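Side-chain contacts in capsid (Human calicivirus NLV/Boxer/2001/US, PDB 4RDL), which forms the norovirus capsid and, through the protruding domain represented here, binds histo-blood group antigens such as the Lewis y tetrasaccharide: residues 75-80 / 152-157; 136-141 / 168-173; 14-19 / 253-258; 57-62 / 236-241. All coordinates share one frame; numbering follows the deposited sequence.

Contact 1. Residues 75-80 / 152-157; sequences GRIFNN and VKLEDN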
loop_
_atom_site.group_PDB
_atom_site.type_symbol
_atom_site.label_atom_id
_atom_site.label_comp_id
_atom_site.label_asym_id
_atom_site.label_seq_id
_atom_site.Cartn_x
_atom_site.Cartn_y
_atom_site.Cartn_z
ATOM N N GLY A 75 -9.261 15.721 0.112
ATOM C CA GLY A 75 -10.312 16.720 0.050
ATOM C C GLY A 75 -9.786 18.112 -0.186
ATOM O O GLY A 75 -8.609 18.307 -0.496
ATOM N N ARG A 76 -10.672 19.090 -0.026
ATOM C CA ARG A 76 -10.337 20.477 -0.314
ATOM C C ARG A 76 -10.144 21.223 0.989
ATOM O O ARG A 76 -10.998 21.180 1.872
ATOM C CB ARG A 76 -11.431 21.138 -1.151
ATOM C CG ARG A 76 -10.983 22.439 -1.808
ATOM C CD ARG A 76 -12.001 22.912 -2.866
ATOM N NE ARG A 76 -12.235 21.887 -3.883
ATOM C CZ ARG A 76 -11.478 21.712 -4.961
ATOM N NH1 ARG A 76 -10.453 22.520 -5.194
ATOM N NH2 ARG A 76 -11.749 20.733 -5.815
ATOM N N ILE A 77 -9.008 21.895 1.114
ATOM C CA ILE A 77 -8.727 22.674 2.313
ATOM C C ILE A 77 -9.551 23.958 2.302
ATOM O O ILE A 77 -9.649 24.641 1.278
ATOM C CB ILE A 77 -7.215 22.966 2.445
ATOM C CG1 ILE A 77 -6.482 21.656 2.771
ATOM C CG2 ILE A 77 -6.947 24.010 3.528
ATOM C CD1 ILE A 77 -4.965 21.760 2.799
ATOM N N PHE A 78 -10.156 24.272 3.442
ATOM C CA PHE A 78 -10.934 25.493 3.587
ATOM C C PHE A 78 -10.497 26.307 4.788
ATOM O O PHE A 78 -9.774 25.826 5.656
ATOM C CB PHE A 78 -12.434 25.178 3.677
ATOM C CG PHE A 78 -12.841 24.397 4.910
ATOM C CD1 PHE A 78 -13.026 25.034 6.134
ATOM C CD2 PHE A 78 -13.093 23.032 4.827
ATOM C CE1 PHE A 78 -13.424 24.319 7.252
ATOM C CE2 PHE A 78 -13.499 22.315 5.929
ATOM C CZ PHE A 78 -13.662 22.954 7.150
ATOM N N ASN A 79 -10.948 27.554 4.822
ATOM C CA ASN A 79 -10.729 28.440 5.950
ATOM C C ASN A 79 -12.027 29.189 6.153
ATOM O O ASN A 79 -12.477 29.921 5.271
ATOM C CB ASN A 79 -9.580 29.415 5.657
ATOM C CG ASN A 79 -9.372 30.434 6.760
ATOM O OD1 ASN A 79 -9.370 30.102 7.943
ATOM N ND2 ASN A 79 -9.176 31.683 6.374
ATOM N N ASN A 80 -12.650 28.971 7.302
ATOM C CA ASN A 80 -13.932 29.587 7.597
ATOM C C ASN A 80 -14.064 29.889 9.074
ATOM O O ASN A 80 -13.756 29.050 9.917
ATOM C CB ASN A 80 -15.067 28.664 7.167
ATOM C CG ASN A 80 -16.431 29.266 7.428
ATOM O OD1 ASN A 80 -16.938 29.224 8.548
ATOM N ND2 ASN A 80 -17.034 29.828 6.391
ATOM N N VAL A 152 -13.299 17.771 8.622
ATOM C CA VAL A 152 -12.446 17.729 9.809
ATOM C C VAL A 152 -11.677 19.038 9.939
ATOM O O VAL A 152 -11.316 19.668 8.937
ATOM C CB VAL A 152 -11.451 16.535 9.793
ATOM C CG1 VAL A 152 -12.205 15.217 9.824
ATOM C CG2 VAL A 152 -10.515 16.620 8.585
ATOM N N LYS A 153 -11.436 19.446 11.177
ATOM C CA LYS A 153 -10.644 20.638 11.441
ATOM C C LYS A 153 -9.154 20.322 11.308
ATOM O O LYS A 153 -8.689 19.254 11.737
ATOM C CB LYS A 153 -10.937 21.197 12.843
ATOM C CG LYS A 153 -10.010 22.334 13.246
ATOM C CD LYS A 153 -10.335 22.878 14.629
ATOM C CE LYS A 153 -9.386 24.004 15.003
ATOM N NZ LYS A 153 -9.651 24.530 16.375
ATOM N N LEU A 154 -8.418 21.257 10.711
ATOM C CA LEU A 154 -6.961 21.215 10.665
ATOM C C LEU A 154 -6.398 22.200 11.681
ATOM O O LEU A 154 -6.870 23.331 11.772
ATOM C CB LEU A 154 -6.469 21.609 9.272
ATOM C CG LEU A 154 -6.332 20.469 8.250
ATOM C CD1 LEU A 154 -7.519 19.500 8.262
ATOM C CD2 LEU A 154 -6.088 21.049 6.858
ATOM N N GLU A 155 -5.384 21.784 12.435
ATOM C CA GLU A 155 -4.703 22.710 13.338
ATOM C C GLU A 155 -3.917 23.726 12.517
ATOM O O GLU A 155 -3.196 23.361 11.588
ATOM C CB GLU A 155 -3.779 21.955 14.300
ATOM C CG GLU A 155 -4.534 20.994 15.202
ATOM C CD GLU A 155 -5.604 21.711 16.011
ATOM O OE1 GLU A 155 -5.239 22.592 16.814
ATOM O OE2 GLU A 155 -6.806 21.414 15.819
ATOM N N ASP A 156 -4.050 25.001 12.858
ATOM C CA ASP A 156 -3.346 26.033 12.118
ATOM C C ASP A 156 -1.863 26.010 12.459
ATOM O O ASP A 156 -1.485 26.194 13.610
ATOM C CB ASP A 156 -3.942 27.406 12.433
ATOM C CG ASP A 156 -3.367 28.517 11.569
ATOM O OD1 ASP A 156 -2.613 28.221 10.618
ATOM O OD2 ASP A 156 -3.681 29.696 11.841
ATOM N N ASN A 157 -1.024 25.776 11.455
ATOM C CA ASN A 157 0.423 25.815 11.645
ATOM C C ASN A 157 1.067 26.985 10.907
ATOM O O ASN A 157 2.281 27.009 10.712
ATOM C CB ASN A 157 1.065 24.495 11.216
ATOM C CG ASN A 157 0.823 24.172 9.754
ATOM O OD1 ASN A 157 0.407 25.029 8.974
ATOM N ND2 ASN A 157 1.085 22.928 9.376
#
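L154 and I77 meet in the interior of the distal β-barrel, where CD2 of L154 comes to 4.2 Å from CG1 of I77. L154 gives up the most surface. Its CB points at strand 75-80, while that of I77 leaves obliquely, and the two side chains cross at about a right angle. I77 carries CG1 beside its backbone N and opposite its carbonyl carbon (chi1 -70°), which brings this methylene to the methyl group of L154. F78 and V152 make the second touch, a loose one: CZ of F78 lies 4.4 Å from the carbonyl O of V152, with that oxygen oblique to the ring. The side chain of V152 points away from the strand of F78 and packs on I138, so V152 offers backbone here. The CA atoms of I77 and L154 stay 8.7 Å apart because strand 83-89 runs between the two strands in the sheet; V86 on it touches L154, while F163 touches I77. The chemistry is aliphatic and the spacing relaxed. The pair therefore adds dispersion and exclusion of water across one intervening strand, whereas backbone hydrogen bonds tie strand 72-80 to its own neighbours, such as R76 to N87 on strand 83-89.

Contact 2. Residues 136-141 / 168-173; sequences VVIHSY and VVLELT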
loop_
_atom_site.group_PDB
_atom_site.type_symbol
_atom_site.label_atom_id
_atom_site.label_comp_id
_atom_site.label_asym_id
_atom_site.label_seq_id
_atom_site.Cartn_x
_atom_site.Cartn_y
_atom_site.Cartn_z
ATOM N N VAL A 136 0.336 18.852 8.361
ATOM C CA VAL A 136 -0.685 19.417 9.226
ATOM C C VAL A 136 -1.100 18.390 10.268
ATOM O O VAL A 136 -0.972 17.185 10.045
ATOM C CB VAL A 136 -1.905 19.884 8.397
ATOM C CG1 VAL A 136 -2.671 18.702 7.843
ATOM C CG2 VAL A 136 -2.819 20.791 9.222
ATOM N N VAL A 137 -1.560 18.873 11.416
ATOM C CA VAL A 137 -2.074 18.008 12.465
ATOM C C VAL A 137 -3.598 18.019 12.407
ATOM O O VAL A 137 -4.219 19.082 12.257
ATOM C CB VAL A 137 -1.611 18.483 13.855
ATOM C CG1 VAL A 137 -2.186 17.591 14.944
ATOM C CG2 VAL A 137 -0.090 18.523 13.919
ATOM N N ILE A 138 -4.193 16.836 12.501
ATOM C CA ILE A 138 -5.641 16.699 12.599
ATOM C C ILE A 138 -5.995 15.946 13.880
ATOM O O ILE A 138 -5.563 14.804 14.084
ATOM C CB ILE A 138 -6.221 15.950 11.376
ATOM C CG1 ILE A 138 -5.884 16.715 10.083
ATOM C CG2 ILE A 138 -7.736 15.752 11.515
ATOM C CD1 ILE A 138 -6.335 16.009 8.824
ATOM N N HIS A 139 -6.783 16.581 14.737
ATOM C CA HIS A 139 -7.286 15.939 15.949
ATOM C C HIS A 139 -8.426 14.998 15.601
ATOM O O HIS A 139 -9.403 15.415 14.977
ATOM C CB HIS A 139 -7.827 16.995 16.919
ATOM C CG HIS A 139 -6.779 17.915 17.460
ATOM N ND1 HIS A 139 -7.088 19.047 18.186
ATOM C CD2 HIS A 139 -5.429 17.869 17.389
ATOM C CE1 HIS A 139 -5.970 19.656 18.539
ATOM N NE2 HIS A 139 -4.948 18.963 18.072
ATOM N N SER A 140 -8.331 13.737 16.020
ATOM C CA SER A 140 -9.466 12.824 15.867
ATOM C C SER A 140 -10.348 12.882 17.121
ATOM O O SER A 140 -10.641 11.862 17.759
ATOM C CB SER A 140 -9.028 11.394 15.533
ATOM O OG SER A 140 -8.114 10.897 16.487
ATOM N N TYR A 141 -10.750 14.100 17.467
ATOM C CA TYR A 141 -11.571 14.366 18.643
ATOM C C TYR A 141 -12.099 15.788 18.556
ATOM O O TYR A 141 -11.665 16.550 17.687
ATOM C CB TYR A 141 -10.785 14.139 19.949
ATOM C CG TYR A 141 -9.463 14.876 20.063
ATOM C CD1 TYR A 141 -9.392 16.134 20.659
ATOM C CD2 TYR A 141 -8.280 14.306 19.584
ATOM C CE1 TYR A 141 -8.185 16.805 20.776
ATOM C CE2 TYR A 141 -7.065 14.971 19.691
ATOM C CZ TYR A 141 -7.024 16.216 20.293
ATOM O OH TYR A 141 -5.829 16.882 20.411
ATOM N N VAL A 168 -6.188 18.319 -1.923
ATOM C CA VAL A 168 -4.978 17.620 -1.493
ATOM C C VAL A 168 -5.273 16.168 -1.155
ATOM O O VAL A 168 -6.413 15.805 -0.865
ATOM C CB VAL A 168 -4.320 18.309 -0.259
ATOM C CG1 VAL A 168 -3.947 19.764 -0.571
ATOM C CG2 VAL A 168 -5.222 18.228 0.983
ATOM N N VAL A 169 -4.234 15.341 -1.215
ATOM C CA VAL A 169 -4.275 14.022 -0.602
ATOM C C VAL A 169 -3.347 14.028 0.605
ATOM O O VAL A 169 -2.246 14.605 0.565
ATOM C CB VAL A 169 -3.911 12.904 -1.598
ATOM C CG1 VAL A 169 -5.011 12.740 -2.630
ATOM C CG2 VAL A 169 -2.593 13.171 -2.271
ATOM N N LEU A 170 -3.823 13.435 1.696
ATOM C CA LEU A 170 -3.096 13.428 2.958
ATOM C C LEU A 170 -2.759 11.999 3.339
ATOM O O LEU A 170 -3.538 11.076 3.090
ATOM C CB LEU A 170 -3.937 14.070 4.062
ATOM C CG LEU A 170 -4.470 15.485 3.787
ATOM C CD1 LEU A 170 -5.951 15.436 3.414
ATOM C CD2 LEU A 170 -4.262 16.348 5.012
ATOM N N GLU A 171 -1.584 11.821 3.936
ATOM C CA GLU A 171 -1.171 10.512 4.420
ATOM C C GLU A 171 -0.738 10.619 5.874
ATOM O O GLU A 171 -0.175 11.627 6.300
ATOM C CB GLU A 171 -0.035 9.941 3.580
ATOM C CG GLU A 171 0.203 8.469 3.894
ATOM C CD GLU A 171 1.543 7.964 3.420
ATOM O OE1 GLU A 171 1.877 6.804 3.763
ATOM O OE2 GLU A 171 2.250 8.714 2.707
ATOM N N LEU A 172 -1.006 9.570 6.638
ATOM C CA LEU A 172 -0.654 9.543 8.047
ATOM C C LEU A 172 0.840 9.288 8.229
ATOM O O LEU A 172 1.326 8.187 7.983
ATOM C CB LEU A 172 -1.470 8.464 8.760
ATOM C CG LEU A 172 -1.265 8.415 10.275
ATOM C CD1 LEU A 172 -1.706 9.725 10.932
ATOM C CD2 LEU A 172 -2.021 7.229 10.865
ATOM N N THR A 173 1.572 10.304 8.670
ATOM C CA THR A 173 3.019 10.169 8.852
ATOM C C THR A 173 3.364 9.624 10.233
ATOM O O THR A 173 4.193 8.717 10.367
ATOM C CB THR A 173 3.731 11.509 8.624
ATOM O OG1 THR A 173 3.421 11.954 7.299
ATOM C CG2 THR A 173 5.244 11.374 8.766
#
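L170 reaches V136 and I138 with one methyl group. Its CD2 lies 4.0 Å from CG1 of V136 and 4.4 Å from CD1 of I138, so a single branch spans two residues of the same strand. The side chains of L170 and V136 cross obliquely. V136 has CG1 between its backbone N and carbonyl carbon (chi1 70°), and this is the branch that touches. I138 points toward strand 168-173, and its terminal CD1, carried out by an extended chain (chi2 176°), makes the touch. L170 also points across, whereas the CB of V136 leaves at a slant. The CA atoms of V136 and L170 are 9.0 Å apart, with strand 113-121 between the two strands in the sheet; its M117 and L115 share backbone hydrogen bonds with V136 and I138. M73 packs on both L170 and I138, L154 packs on V136 and I138, and F119 on the intervening strand touches L170.

Past I138 the chain turns at S140 to Y141, whose OH is hydrogen-bonded to OD1 of D114, a residue of the glycan pocket, and V137, one residue from both V136 and I138, touches a bound fucose. The V136/I138/L170 cluster belongs to the apolar interior of the antiparallel β-barrel typical of the norovirus P2 subdomain, with glycan held on the outside of its wall.

Contact 3. Residues 14-19 / 253-258; sequences FSVPNI and ALLHYV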
loop_
_atom_site.group_PDB
_atom_site.type_symbol
_atom_site.label_atom_id
_atom_site.label_comp_id
_atom_site.label_asym_id
_atom_site.label_seq_id
_atom_site.Cartn_x
_atom_site.Cartn_y
_atom_site.Cartn_z
ATOM N N PHE A 14 -13.255 -21.788 -0.237
ATOM C CA PHE A 14 -12.594 -20.756 0.547
ATOM C C PHE A 14 -11.088 -20.996 0.575
ATOM O O PHE A 14 -10.626 -22.131 0.467
ATOM C CB PHE A 14 -13.159 -20.748 1.973
ATOM C CG PHE A 14 -12.548 -19.706 2.860
ATOM C CD1 PHE A 14 -12.900 -18.373 2.728
ATOM C CD2 PHE A 14 -11.621 -20.061 3.827
ATOM C CE1 PHE A 14 -12.329 -17.408 3.545
ATOM C CE2 PHE A 14 -11.050 -19.105 4.646
ATOM C CZ PHE A 14 -11.405 -17.776 4.505
ATOM N N SER A 15 -10.325 -19.920 0.709
ATOM C CA SER A 15 -8.877 -20.008 0.844
ATOM C C SER A 15 -8.374 -18.712 1.450
ATOM O O SER A 15 -9.093 -17.711 1.484
ATOM C CB SER A 15 -8.211 -20.237 -0.514
ATOM O OG SER A 15 -8.407 -19.111 -1.359
ATOM N N VAL A 16 -7.147 -18.743 1.960
ATOM C CA VAL A 16 -6.482 -17.520 2.399
ATOM C C VAL A 16 -5.213 -17.345 1.570
ATOM O O VAL A 16 -4.752 -18.296 0.938
ATOM C CB VAL A 16 -6.160 -17.548 3.908
ATOM C CG1 VAL A 16 -7.442 -17.707 4.719
ATOM C CG2 VAL A 16 -5.157 -18.651 4.243
ATOM N N PRO A 17 -4.643 -16.130 1.555
ATOM C CA PRO A 17 -3.444 -15.941 0.739
ATOM C C PRO A 17 -2.313 -16.906 1.085
ATOM O O PRO A 17 -2.064 -17.219 2.255
ATOM C CB PRO A 17 -3.026 -14.502 1.054
ATOM C CG PRO A 17 -4.295 -13.824 1.444
ATOM C CD PRO A 17 -5.082 -14.874 2.190
ATOM N N ASN A 18 -1.661 -17.369 0.026
ATOM C CA ASN A 18 -0.455 -18.173 0.057
ATOM C C ASN A 18 0.741 -17.231 -0.051
ATOM O O ASN A 18 1.534 -17.308 -0.999
ATOM C CB ASN A 18 -0.477 -19.117 -1.144
ATOM C CG ASN A 18 0.723 -20.017 -1.206
ATOM O OD1 ASN A 18 1.225 -20.472 -0.180
ATOM N ND2 ASN A 18 1.192 -20.291 -2.420
ATOM N N ILE A 19 0.815 -16.310 0.903
ATOM C CA ILE A 19 1.894 -15.332 1.022
ATOM C C ILE A 19 2.396 -15.337 2.461
ATOM O O ILE A 19 1.595 -15.304 3.401
ATOM C CB ILE A 19 1.388 -13.905 0.720
ATOM C CG1 ILE A 19 0.822 -13.808 -0.696
ATOM C CG2 ILE A 19 2.505 -12.875 0.912
ATOM C CD1 ILE A 19 0.040 -12.554 -0.948
ATOM N N ALA A 253 -13.264 -21.176 9.988
ATOM C CA ALA A 253 -12.284 -21.700 9.053
ATOM C C ALA A 253 -11.017 -22.051 9.820
ATOM O O ALA A 253 -10.374 -21.165 10.390
ATOM C CB ALA A 253 -11.978 -20.670 7.959
ATOM N N LEU A 254 -10.655 -23.331 9.836
ATOM C CA LEU A 254 -9.425 -23.772 10.484
ATOM C C LEU A 254 -8.252 -23.440 9.578
ATOM O O LEU A 254 -8.234 -23.840 8.402
ATOM C CB LEU A 254 -9.453 -25.287 10.741
ATOM C CG LEU A 254 -8.147 -25.895 11.271
ATOM C CD1 LEU A 254 -7.820 -25.368 12.660
ATOM C CD2 LEU A 254 -8.219 -27.427 11.284
ATOM N N LEU A 255 -7.283 -22.703 10.125
ATOM C CA LEU A 255 -6.038 -22.402 9.415
ATOM C C LEU A 255 -4.865 -23.054 10.118
ATOM O O LEU A 255 -4.833 -23.124 11.354
ATOM C CB LEU A 255 -5.759 -20.899 9.369
ATOM C CG LEU A 255 -6.867 -19.962 8.926
ATOM C CD1 LEU A 255 -6.299 -18.546 8.876
ATOM C CD2 LEU A 255 -7.404 -20.376 7.570
ATOM N N HIS A 256 -3.897 -23.521 9.332
ATOM C CA HIS A 256 -2.602 -23.884 9.872
ATOM C C HIS A 256 -1.590 -22.854 9.412
ATOM O O HIS A 256 -1.577 -22.458 8.248
ATOM C CB HIS A 256 -2.191 -25.288 9.436
ATOM C CG HIS A 256 -2.933 -26.358 10.158
ATOM N ND1 HIS A 256 -2.720 -27.701 9.925
ATOM C CD2 HIS A 256 -3.880 -26.287 11.124
ATOM C CE1 HIS A 256 -3.508 -28.407 10.711
ATOM N NE2 HIS A 256 -4.217 -27.573 11.455
ATOM N N TYR A 257 -0.772 -22.393 10.349
ATOM C CA TYR A 257 0.318 -21.474 10.062
ATOM C C TYR A 257 1.536 -22.355 9.875
ATOM O O TYR A 257 2.026 -22.971 10.832
ATOM C CB TYR A 257 0.485 -20.519 11.239
ATOM C CG TYR A 257 1.561 -19.468 11.105
ATOM C CD1 TYR A 257 1.460 -18.450 10.159
ATOM C CD2 TYR A 257 2.665 -19.464 11.954
ATOM C CE1 TYR A 257 2.432 -17.474 10.057
ATOM C CE2 TYR A 257 3.650 -18.483 11.853
ATOM C CZ TYR A 257 3.525 -17.496 10.900
ATOM O OH TYR A 257 4.482 -16.508 10.791
ATOM N N VAL A 258 1.995 -22.457 8.634
ATOM C CA VAL A 258 2.996 -23.462 8.285
ATOM C C VAL A 258 4.360 -22.896 7.904
ATOM O O VAL A 258 4.475 -21.760 7.424
ATOM C CB VAL A 258 2.491 -24.392 7.163
ATOM C CG1 VAL A 258 1.085 -24.895 7.476
ATOM C CG2 VAL A 258 2.545 -23.693 5.800
#
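CE2 and CD2 of the F14 ring approach CB of A253, 3.8 and 4.2 Å away, with the methyl oblique to the ring. Other aromatics gather round it. F298 meets it edge-to-face, W301 with the planes at about 45°, and F241 of the helix at about 30°. F14 holds CG opposite its backbone N (chi1 -179°), which directs the ring toward strand 253-258. Two residues on, V16 repeats the approach: its CG1 is 3.9 Å from CD2 of L255, and the two aliphatic side chains cross at a slant. S15 between them points away and uses OG for a hydrogen bond with H240. The CA atoms of F14 and A253, like those of V16 and L255, are 8.6 Å apart, so residues 14-16 keep an even distance from residues 253-255 and run roughly in their direction. Just beyond, N of N18 is hydrogen-bonded to N243 of the second subunit. The arrangement is that of an aromatic-rich hydrophobic core, in which an N-terminal segment is layered over a β-sheet of the P1 subdomain.

Contact 4. Residues 57-62 / 236-241; sequences GQLQGT and EFVSHF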
loop_
_atom_site.group_PDB
_atom_site.type_symbol
_atom_site.label_atom_id
_atom_site.label_comp_id
_atom_site.label_asym_id
_atom_site.label_seq_id
_atom_site.Cartn_x
_atom_site.Cartn_y
_atom_site.Cartn_z
ATOM N N GLY A 57 -16.259 -11.957 1.729
ATOM C CA GLY A 57 -15.823 -10.829 0.918
ATOM C C GLY A 57 -16.634 -9.542 0.973
ATOM O O GLY A 57 -16.561 -8.731 0.045
ATOM N N GLN A 58 -17.396 -9.342 2.046
ATOM C CA GLN A 58 -18.174 -8.114 2.226
ATOM C C GLN A 58 -17.397 -7.104 3.063
ATOM O O GLN A 58 -17.171 -7.322 4.258
ATOM C CB GLN A 58 -19.512 -8.411 2.909
ATOM C CG GLN A 58 -20.405 -9.390 2.169
ATOM C CD GLN A 58 -21.645 -9.764 2.969
ATOM O OE1 GLN A 58 -21.791 -10.904 3.420
ATOM N NE2 GLN A 58 -22.546 -8.802 3.146
ATOM N N LEU A 59 -16.974 -6.011 2.432
ATOM C CA LEU A 59 -16.231 -4.967 3.127
ATOM C C LEU A 59 -17.080 -4.290 4.193
ATOM O O LEU A 59 -18.280 -4.078 3.999
ATOM C CB LEU A 59 -15.727 -3.914 2.132
ATOM C CG LEU A 59 -14.661 -4.409 1.151
ATOM C CD1 LEU A 59 -14.499 -3.442 -0.006
ATOM C CD2 LEU A 59 -13.337 -4.634 1.870
ATOM N N GLN A 60 -16.438 -3.919 5.300
ATOM C CA GLN A 60 -17.123 -3.229 6.391
ATOM C C GLN A 60 -16.372 -1.979 6.831
ATOM O O GLN A 60 -15.196 -1.813 6.519
ATOM C CB GLN A 60 -17.293 -4.165 7.581
ATOM C CG GLN A 60 -18.116 -5.401 7.271
ATOM C CD GLN A 60 -18.259 -6.284 8.476
ATOM O OE1 GLN A 60 -17.465 -6.196 9.405
ATOM N NE2 GLN A 60 -19.273 -7.147 8.471
ATOM N N GLY A 61 -17.059 -1.111 7.568
ATOM C CA GLY A 61 -16.446 0.095 8.096
ATOM C C GLY A 61 -15.912 0.988 6.998
ATOM O O GLY A 61 -16.619 1.289 6.036
ATOM N N THR A 62 -14.660 1.411 7.144
ATOM C CA THR A 62 -14.009 2.236 6.132
ATOM C C THR A 62 -13.033 1.414 5.289
ATOM O O THR A 62 -12.165 1.951 4.598
ATOM C CB THR A 62 -13.274 3.421 6.781
ATOM O OG1 THR A 62 -12.357 2.928 7.769
ATOM C CG2 THR A 62 -14.275 4.349 7.453
ATOM N N GLU A 236 -3.842 -7.913 2.710
ATOM C CA GLU A 236 -3.954 -8.796 1.561
ATOM C C GLU A 236 -4.970 -9.922 1.807
ATOM O O GLU A 236 -5.480 -10.501 0.857
ATOM C CB GLU A 236 -2.590 -9.319 1.113
ATOM C CG GLU A 236 -1.720 -8.264 0.413
ATOM C CD GLU A 236 -1.026 -7.302 1.377
ATOM O OE1 GLU A 236 -0.391 -6.334 0.890
ATOM O OE2 GLU A 236 -1.104 -7.502 2.614
ATOM N N PHE A 237 -5.286 -10.216 3.070
ATOM C CA PHE A 237 -6.421 -11.110 3.338
ATOM C C PHE A 237 -7.714 -10.431 2.892
ATOM O O PHE A 237 -8.601 -11.078 2.328
ATOM C CB PHE A 237 -6.553 -11.447 4.829
ATOM C CG PHE A 237 -5.750 -12.642 5.275
ATOM C CD1 PHE A 237 -4.396 -12.745 4.992
ATOM C CD2 PHE A 237 -6.347 -13.636 6.038
ATOM C CE1 PHE A 237 -3.661 -13.837 5.436
ATOM C CE2 PHE A 237 -5.613 -14.731 6.488
ATOM C CZ PHE A 237 -4.277 -14.832 6.184
ATOM N N VAL A 238 -7.836 -9.138 3.175
ATOM C CA VAL A 238 -9.048 -8.406 2.807
ATOM C C VAL A 238 -9.276 -8.464 1.294
ATOM O O VAL A 238 -10.360 -8.841 0.828
ATOM C CB VAL A 238 -9.004 -6.927 3.276
ATOM C CG1 VAL A 238 -10.249 -6.182 2.799
ATOM C CG2 VAL A 238 -8.865 -6.848 4.791
ATOM N N SER A 239 -8.265 -8.085 0.514
ATOM C CA SER A 239 -8.432 -8.081 -0.940
ATOM C C SER A 239 -8.656 -9.498 -1.461
ATOM O O SER A 239 -9.390 -9.699 -2.427
ATOM C CB SER A 239 -7.256 -7.405 -1.647
ATOM O OG SER A 239 -6.018 -7.941 -1.235
ATOM N N HIS A 240 -8.042 -10.478 -0.805
ATOM C CA HIS A 240 -8.235 -11.870 -1.189
ATOM C C HIS A 240 -9.706 -12.263 -1.063
ATOM O O HIS A 240 -10.283 -12.832 -1.989
ATOM C CB HIS A 240 -7.359 -12.787 -0.340
ATOM C CG HIS A 240 -7.336 -14.206 -0.814
ATOM N ND1 HIS A 240 -6.612 -14.608 -1.918
ATOM C CD2 HIS A 240 -7.941 -15.320 -0.334
ATOM C CE1 HIS A 240 -6.771 -15.908 -2.094
ATOM N NE2 HIS A 240 -7.573 -16.364 -1.148
ATOM N N PHE A 241 -10.313 -11.965 0.084
ATOM C CA PHE A 241 -11.708 -12.345 0.301
ATOM C C PHE A 241 -12.640 -11.576 -0.641
ATOM O O PHE A 241 -13.622 -12.124 -1.129
ATOM C CB PHE A 241 -12.109 -12.138 1.767
ATOM C CG PHE A 241 -11.289 -12.945 2.743
ATOM C CD1 PHE A 241 -10.692 -14.139 2.359
ATOM C CD2 PHE A 241 -11.118 -12.506 4.048
ATOM C CE1 PHE A 241 -9.934 -14.876 3.255
ATOM C CE2 PHE A 241 -10.362 -13.238 4.949
ATOM C CZ PHE A 241 -9.774 -14.430 4.553
#
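Apolar contact is made by L59 and V238, with CD2 of the leucine 3.6 Å from CG1 of the valine. The side chains cross at about a right angle. V238 sets CG1 opposite its backbone N (chi1 177°), which brings this methyl to the leucine; the CB of L59 leaves at a slant, and it is the end of the side chain that nears the helix.

The glycine of the loop, G57, makes a close approach to F241. CA of G57 is 3.3 Å from the carbonyl O of F241, a CH···O contact bent to 121° at the hydrogen and so weak at best. CB of F241 is 4.0 Å from CA of G57, and the CA atoms are only 4.4 Å apart, an approach eased by the missing side chain of the glycine. The F241 ring itself leads away from the loop; O of F237 lies 3.3 Å above its plane toward the rim, and this oxygen also accepts the helical bond from N of F241.

A polar bond lies outside the two segments: O of G57 accepts a hydrogen bond from NE2 of Q245. Helix 235-244 is thus touched by the loop joining strands 35-38 and 72-80, while V16 and P17 of the N-terminal segment pack on F237, and H240 packs against N243 of the second subunit.

All four contacts are largely buried, but they fall in two regions. Contacts 1 and 2 adjoin in one β-barrel, their centres 10 Å apart, and are joined by backbone pairing of G75 with V168 and of E155 with V137; both link strands across an intervening one, mainly by aliphatic side chains. Contacts 3 and 4 lie in the other region, their centres 15 Å apart; contact 4 is made on helix 235-244, which also borders contact 3 through the N-terminal segment. In contact 3 an aromatic ring carries much of the packing, in contact 4 close backbone approach matters more. Partly exposed residues enter contacts 1 and 4. Contacts 1 and 3 are about 44 Å apart between centres. The second subunit touches contacts 2, 3 and 4, but not 1.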